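Local coordinates for protein endonuclease V isoform X2 (PDB 6OZI) that probably cleaves nucleic acid strands near inosine in a metal-dependent reaction, as expected of an endonuclease V of the RNase H clan, at residues L60-V68 with K215-T223. The protein carries 1 engineered substitution. Numbering follows the deposited sequence.
Sequences LSYPEMKQV and KIVKGCTKT. With nucleotides of chain D.
Pro-63 and Gly-219 are the closest backbone pair, 6.4 Å between their CA atoms, where the hairpin turn joining strands 52-61 and 67-76 of the RNase H-like sheet meets the C-terminal end of helix 210-219. Tyr-62, just before a cis peptide to Pro-63, reaches across to the helix end with its flat ring. CG anti to the backbone N (chi1 -168°) directs the ring there, its OH 3.5 Å from Gly-219 CA. A side chain at Gly-219 would run into that hydroxyl, so the absence of one suits this place. The ring presents its edge to the sulfur of Cys-220, SG lying 4.1 Å from CE2 and close to the ring plane. An alanine at Tyr-62 would probably open a gap beside Gly-219 and leave the Cys-220 sulfur without its aromatic neighbour. Buried Met-65 packs on the same cysteine; its unbranched, flexible chain, bent at chi2 (-57°), brings CE to 3.7 Å from Cys-220 SG. Lys-222, extended beyond CG, lays its aliphatic part by Met-65, Lys-222 CE 4.0 Å from Met-65 CB, while its length carries the amine past the methionine, NZ 4.8 Å from the like-charged NZ of Lys-66. Beyond it, Thr-223 meets the bound DNA, CG2 3.3 Å from O5' of DC11 of chain D. One water bridges the two backbones, donating to Pro-63 O and, at a rather short distance, to Gly-219 O.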
ATOM      1  N   LEU A  60       8.756   1.666 -22.339  1.00 27.20           N
ATOM      2  CA  LEU A  60       9.648   0.575 -21.977  1.00 26.75           C
ATOM      3  C   LEU A  60      10.088  -0.151 -23.239  1.00 28.37           C
ATOM      4  O   LEU A  60       9.315  -0.292 -24.190  1.00 29.69           O
ATOM      5  CB  LEU A  60       8.967  -0.431 -21.036  1.00 23.67           C
ATOM      6  CG  LEU A  60       8.772  -0.056 -19.565  1.00 21.66           C
ATOM      7  CD1 LEU A  60       7.776   1.083 -19.393  1.00 18.93           C
ATOM      8  CD2 LEU A  60       8.330  -1.272 -18.770  1.00 21.40           C
ATOM      9  N   SER A  61      11.332  -0.619 -23.243  1.00 26.31           N
ATOM     10  CA  SER A  61      11.804  -1.398 -24.375  1.00 27.62           C
ATOM     11  C   SER A  61      11.102  -2.749 -24.415  1.00 27.97           C
ATOM     12  O   SER A  61      10.629  -3.259 -23.398  1.00 24.89           O
ATOM     13  CB  SER A  61      13.319  -1.594 -24.309  1.00 28.70           C
ATOM     14  OG  SER A  61      13.699  -2.224 -23.100  1.00 29.00           O
ATOM     15  N   TYR A  62      11.026  -3.316 -25.614  1.00 28.18           N
ATOM     16  CA  TYR A  62      10.436  -4.633 -25.809  1.00 29.36           C
ATOM     17  C   TYR A  62      11.443  -5.508 -26.537  1.00 31.10           C
ATOM     18  O   TYR A  62      11.982  -5.098 -27.564  1.00 32.41           O
ATOM     19  CB  TYR A  62       9.133  -4.546 -26.610  1.00 28.97           C
ATOM     20  CG  TYR A  62       8.337  -5.835 -26.605  1.00 29.10           C
ATOM     21  CD1 TYR A  62       8.678  -6.895 -27.438  1.00 30.65           C
ATOM     22  CD2 TYR A  62       7.243  -5.988 -25.766  1.00 28.59           C
ATOM     23  CE1 TYR A  62       7.955  -8.085 -27.418  1.00 31.76           C
ATOM     24  CE2 TYR A  62       6.513  -7.163 -25.740  1.00 29.99           C
ATOM     25  CZ  TYR A  62       6.871  -8.208 -26.571  1.00 31.69           C
ATOM     26  OH  TYR A  62       6.139  -9.371 -26.547  1.00 31.72           O
ATOM     27  N   PRO A  63      11.670  -6.736 -26.042  1.00 30.80           N
ATOM     28  CA  PRO A  63      10.989  -7.367 -24.903  1.00 30.56           C
ATOM     29  C   PRO A  63      11.670  -7.216 -23.542  1.00 30.77           C
ATOM     30  O   PRO A  63      11.237  -7.863 -22.591  1.00 30.41           O
ATOM     31  CB  PRO A  63      10.978  -8.840 -25.306  1.00 31.44           C
ATOM     32  CG  PRO A  63      12.278  -9.000 -26.047  1.00 32.46           C
ATOM     33  CD  PRO A  63      12.553  -7.686 -26.742  1.00 31.66           C
ATOM     34  N   GLU A  64      12.707  -6.383 -23.444  1.00 29.07           N
ATOM     35  CA  GLU A  64      13.484  -6.315 -22.208  1.00 30.59           C
ATOM     36  C   GLU A  64      12.713  -5.685 -21.048  1.00 30.24           C
ATOM     37  O   GLU A  64      13.082  -5.912 -19.892  1.00 32.44           O
ATOM     38  CB  GLU A  64      14.778  -5.538 -22.443  1.00 33.13           C
ATOM     39  CG  GLU A  64      15.783  -6.242 -23.338  1.00 37.90           C
ATOM     40  CD  GLU A  64      15.481  -6.071 -24.822  1.00 40.53           C
ATOM     41  OE1 GLU A  64      14.513  -5.356 -25.165  1.00 39.40           O
ATOM     42  OE2 GLU A  64      16.218  -6.655 -25.647  1.00 43.77           O
ATOM     43  N   MET A  65      11.658  -4.913 -21.329  1.00 28.84           N
ATOM     44  CA  MET A  65      10.831  -4.270 -20.297  1.00 29.49           C
ATOM     45  C   MET A  65      11.640  -3.299 -19.442  1.00 30.19           C
ATOM     46  O   MET A  65      11.419  -3.177 -18.239  1.00 31.90           O
ATOM     47  CB  MET A  65      10.114  -5.289 -19.407  1.00 29.42           C
ATOM     48  CG  MET A  65       8.935  -5.976 -20.061  1.00 28.60           C
ATOM     49  SD  MET A  65       7.692  -4.800 -20.639  1.00 29.46           S
ATOM     50  CE  MET A  65       7.979  -4.931 -22.401  1.00 29.81           C
ATOM     51  N   LYS A  66      12.588  -2.610 -20.062  1.00 29.26           N
ATOM     52  CA  LYS A  66      13.388  -1.592 -19.393  1.00 30.89           C
ATOM     53  C   LYS A  66      12.819  -0.215 -19.698  1.00 28.11           C
ATOM     54  O   LYS A  66      12.630   0.140 -20.865  1.00 25.70           O
ATOM     55  CB  LYS A  66      14.850  -1.669 -19.832  1.00 36.55           C
ATOM     56  CG  LYS A  66      15.594  -2.929 -19.402  1.00 42.85           C
ATOM     57  CD  LYS A  66      16.020  -2.847 -17.938  1.00 48.12           C
ATOM     58  CE  LYS A  66      15.046  -3.504 -16.966  1.00 50.61           C
ATOM     59  NZ  LYS A  66      15.501  -3.276 -15.551  1.00 52.69           N
ATOM     60  N   GLN A  67      12.553   0.554 -18.649  1.00 28.02           N
ATOM     61  CA  GLN A  67      11.989   1.885 -18.816  1.00 28.38           C
ATOM     62  C   GLN A  67      13.013   2.791 -19.497  1.00 28.28           C
ATOM     63  O   GLN A  67      14.152   2.919 -19.030  1.00 28.19           O
ATOM     64  CB  GLN A  67      11.582   2.463 -17.462  1.00 29.75           C
ATOM     65  CG  GLN A  67      10.794   3.759 -17.553  1.00 31.70           C
ATOM     66  CD  GLN A  67      10.469   4.319 -16.181  1.00 34.26           C
ATOM     67  OE1 GLN A  67       9.720   3.712 -15.411  1.00 35.48           O
ATOM     68  NE2 GLN A  67      11.041   5.478 -15.862  1.00 33.21           N
ATOM     69  N   VAL A  68      12.624   3.380 -20.625  1.00 27.92           N
ATOM     70  CA  VAL A  68      13.477   4.327 -21.335  1.00 29.36           C
ATOM     71  C   VAL A  68      12.878   5.721 -21.394  1.00 30.00           C
ATOM     72  O   VAL A  68      13.595   6.665 -21.761  1.00 31.26           O
ATOM     73  CB  VAL A  68      13.811   3.838 -22.763  1.00 28.94           C
ATOM     74  CG1 VAL A  68      14.667   2.580 -22.719  1.00 28.62           C
ATOM     75  CG2 VAL A  68      12.535   3.581 -23.549  1.00 28.78           C
ATOM     76  N   LYS A 215      -0.659 -11.684 -26.857  1.00 26.05           N
ATOM     77  CA  LYS A 215       0.770 -12.000 -26.927  1.00 27.07           C
ATOM     78  C   LYS A 215       1.620 -10.860 -26.378  1.00 26.55           C
ATOM     79  O   LYS A 215       2.626 -11.094 -25.691  1.00 27.78           O
ATOM     80  CB  LYS A 215       1.197 -12.313 -28.364  1.00 30.07           C
ATOM     81  CG  LYS A 215       1.273 -13.790 -28.719  1.00 34.92           C
ATOM     82  CD  LYS A 215       0.980 -14.015 -30.201  1.00 39.48           C
ATOM     83  CE  LYS A 215       1.399 -15.404 -30.650  1.00 43.71           C
ATOM     84  NZ  LYS A 215       1.250 -16.393 -29.550  1.00 44.21           N
ATOM     85  N   ILE A 216       1.244  -9.618 -26.684  1.00 25.93           N
ATOM     86  CA  ILE A 216       2.017  -8.475 -26.209  1.00 24.58           C
ATOM     87  C   ILE A 216       1.880  -8.326 -24.699  1.00 22.50           C
ATOM     88  O   ILE A 216       2.852  -8.013 -23.999  1.00 24.38           O
ATOM     89  CB  ILE A 216       1.579  -7.202 -26.956  1.00 24.39           C
ATOM     90  CG1 ILE A 216       1.901  -7.350 -28.451  1.00 25.91           C
ATOM     91  CG2 ILE A 216       2.235  -5.964 -26.360  1.00 23.76           C
ATOM     92  CD1 ILE A 216       1.437  -6.200 -29.311  1.00 25.63           C
ATOM     93  N   VAL A 217       0.681  -8.547 -24.167  1.00 20.60           N
ATOM     94  CA  VAL A 217       0.510  -8.481 -22.718  1.00 22.92           C
ATOM     95  C   VAL A 217       1.339  -9.570 -22.029  1.00 24.92           C
ATOM     96  O   VAL A 217       1.968  -9.327 -20.991  1.00 25.12           O
ATOM     97  CB  VAL A 217      -0.989  -8.558 -22.363  1.00 23.38           C
ATOM     98  CG1 VAL A 217      -1.199  -8.727 -20.871  1.00 22.63           C
ATOM     99  CG2 VAL A 217      -1.709  -7.289 -22.857  1.00 21.48           C
ATOM    100  N   LYS A 218       1.386 -10.772 -22.617  1.00 24.28           N
ATOM    101  CA  LYS A 218       2.231 -11.835 -22.071  1.00 23.94           C
ATOM    102  C   LYS A 218       3.698 -11.432 -22.080  1.00 24.54           C
ATOM    103  O   LYS A 218       4.414 -11.628 -21.088  1.00 26.20           O
ATOM    104  CB  LYS A 218       2.039 -13.131 -22.858  1.00 25.02           C
ATOM    105  CG  LYS A 218       2.843 -14.322 -22.328  1.00 28.48           C
ATOM    106  CD  LYS A 218       2.220 -15.642 -22.796  1.00 32.61           C
ATOM    107  CE  LYS A 218       2.850 -16.870 -22.138  1.00 38.77           C
ATOM    108  NZ  LYS A 218       2.008 -18.101 -22.370  1.00 41.98           N
ATOM    109  N   GLY A 219       4.165 -10.877 -23.204  1.00 23.91           N
ATOM    110  CA  GLY A 219       5.541 -10.413 -23.285  1.00 25.95           C
ATOM    111  C   GLY A 219       5.867  -9.297 -22.307  1.00 25.86           C
ATOM    112  O   GLY A 219       7.030  -9.115 -21.935  1.00 26.32           O
ATOM    113  N   CYS A 220       4.859  -8.533 -21.885  1.00 23.74           N
ATOM    114  CA  CYS A 220       5.055  -7.452 -20.928  1.00 25.25           C
ATOM    115  C   CYS A 220       4.900  -7.901 -19.481  1.00 25.41           C
ATOM    116  O   CYS A 220       4.985  -7.060 -18.585  1.00 25.41           O
ATOM    117  CB  CYS A 220       4.070  -6.308 -21.197  1.00 23.21           C
ATOM    118  SG  CYS A 220       4.330  -5.426 -22.751  1.00 25.26           S
ATOM    119  N   THR A 221       4.682  -9.190 -19.227  1.00 25.02           N
ATOM    120  CA  THR A 221       4.316  -9.668 -17.898  1.00 25.48           C
ATOM    121  C   THR A 221       5.546 -10.172 -17.148  1.00 28.38           C
ATOM    122  O   THR A 221       6.207 -11.121 -17.586  1.00 28.35           O
ATOM    123  CB  THR A 221       3.264 -10.774 -17.985  1.00 24.68           C
ATOM    124  OG1 THR A 221       2.026 -10.229 -18.461  1.00 22.95           O
ATOM    125  CG2 THR A 221       3.043 -11.403 -16.616  1.00 23.84           C
ATOM    126  N   LYS A 222       5.850  -9.526 -16.024  1.00 26.27           N
ATOM    127  CA  LYS A 222       6.703 -10.093 -14.987  1.00 27.75           C
ATOM    128  C   LYS A 222       5.885 -10.528 -13.781  1.00 28.19           C
ATOM    129  O   LYS A 222       5.996 -11.673 -13.331  1.00 28.43           O
ATOM    130  CB  LYS A 222       7.782  -9.088 -14.554  1.00 29.27           C
ATOM    131  CG  LYS A 222       8.831  -8.794 -15.612  1.00 31.52           C
ATOM    132  CD  LYS A 222       9.917  -7.868 -15.084  1.00 35.74           C
ATOM    133  CE  LYS A 222      10.941  -7.551 -16.167  1.00 39.27           C
ATOM    134  NZ  LYS A 222      11.917  -6.495 -15.754  1.00 42.86           N
ATOM    135  N   THR A 223       5.045  -9.635 -13.262  1.00 28.59           N
ATOM    136  CA  THR A 223       4.043  -9.932 -12.254  1.00 27.08           C
ATOM    137  C   THR A 223       2.661  -9.724 -12.882  1.00 24.31           C
ATOM    138  O   THR A 223       2.541  -9.527 -14.094  1.00 23.63           O
ATOM    139  CB  THR A 223       4.275  -9.057 -11.016  1.00 27.37           C
ATOM    140  OG1 THR A 223       4.176  -7.675 -11.374  1.00 25.42           O
ATOM    141  CG2 THR A 223       5.664  -9.321 -10.438  1.00 28.48           C
TER
ATOM    142  P    DC D  11       7.051  -5.860  -8.027  1.00 43.19           P
ATOM    143  OP1  DC D  11       8.330  -6.284  -8.639  1.00 46.35           O
ATOM    144  OP2  DC D  11       6.259  -4.744  -8.594  1.00 40.63           O
ATOM    145  O5'  DC D  11       6.121  -7.136  -8.021  1.00 42.13           O
ATOM    146  C5'  DC D  11       4.890  -7.084  -7.362  1.00 39.32           C
ATOM    147  C4'  DC D  11       4.686  -8.331  -6.542  1.00 35.88           C
ATOM    148  O4'  DC D  11       4.999  -8.053  -5.169  1.00 35.51           O
ATOM    149  C3'  DC D  11       3.267  -8.837  -6.543  1.00 32.95           C
ATOM    150  O3'  DC D  11       3.122  -9.737  -7.605  1.00 30.13           O
ATOM    151  C2'  DC D  11       3.144  -9.542  -5.195  1.00 33.82           C
ATOM    152  C1'  DC D  11       4.148  -8.795  -4.324  1.00 34.97           C
ATOM    153  N1   DC D  11       3.544  -7.858  -3.329  1.00 35.11           N
ATOM    154  C2   DC D  11       3.010  -8.366  -2.149  1.00 34.64           C
ATOM    155  O2   DC D  11       3.018  -9.588  -1.973  1.00 35.62           O
ATOM    156  N3   DC D  11       2.495  -7.508  -1.237  1.00 33.97           N
ATOM    157  C4   DC D  11       2.514  -6.199  -1.465  1.00 34.23           C
ATOM    158  N4   DC D  11       1.994  -5.390  -0.534  1.00 33.34           N
ATOM    159  C5   DC D  11       3.061  -5.657  -2.667  1.00 35.71           C
ATOM    160  C6   DC D  11       3.566  -6.515  -3.559  1.00 35.71           C
ATOM    161  P    DA D  12       1.694  -9.935  -8.301  1.00 28.78           P
ATOM    162  OP1  DA D  12       1.911 -10.903  -9.399  1.00 29.18           O
ATOM    163  OP2  DA D  12       1.113  -8.597  -8.576  1.00 29.72           O
ATOM    164  O5'  DA D  12       0.808 -10.620  -7.161  1.00 31.62           O
ATOM    165  C5'  DA D  12       0.974 -12.000  -6.873  1.00 32.25           C
ATOM    166  C4'  DA D  12       0.128 -12.396  -5.687  1.00 33.62           C
ATOM    167  O4'  DA D  12       0.627 -11.722  -4.515  1.00 35.04           O
ATOM    168  C3'  DA D  12      -1.338 -12.006  -5.787  1.00 34.48           C
ATOM    169  O3'  DA D  12      -2.081 -13.073  -6.360  1.00 34.75           O
ATOM    170  C2'  DA D  12      -1.726 -11.786  -4.327  1.00 35.74           C
ATOM    171  C1'  DA D  12      -0.441 -11.247  -3.723  1.00 36.16           C
ATOM    172  N9   DA D  12      -0.389  -9.790  -3.689  1.00 38.57           N
ATOM    173  C8   DA D  12      -0.017  -8.946  -4.697  1.00 40.05           C
ATOM    174  N7   DA D  12      -0.074  -7.674  -4.371  1.00 39.39           N
ATOM    175  C5   DA D  12      -0.522  -7.690  -3.065  1.00 38.10           C
ATOM    176  C6   DA D  12      -0.798  -6.666  -2.145  1.00 38.30           C
ATOM    177  N6   DA D  12      -0.645  -5.369  -2.416  1.00 38.86           N
ATOM    178  N1   DA D  12      -1.231  -7.030  -0.928  1.00 38.33           N
ATOM    179  C2   DA D  12      -1.376  -8.336  -0.658  1.00 37.48           C
ATOM    180  N3   DA D  12      -1.156  -9.384  -1.434  1.00 37.15           N
ATOM    181  C4   DA D  12      -0.723  -8.990  -2.634  1.00 37.67           C
TER
HETATM  182  O   HOH W   1       9.151 -10.031 -22.808  1.00 38.34           O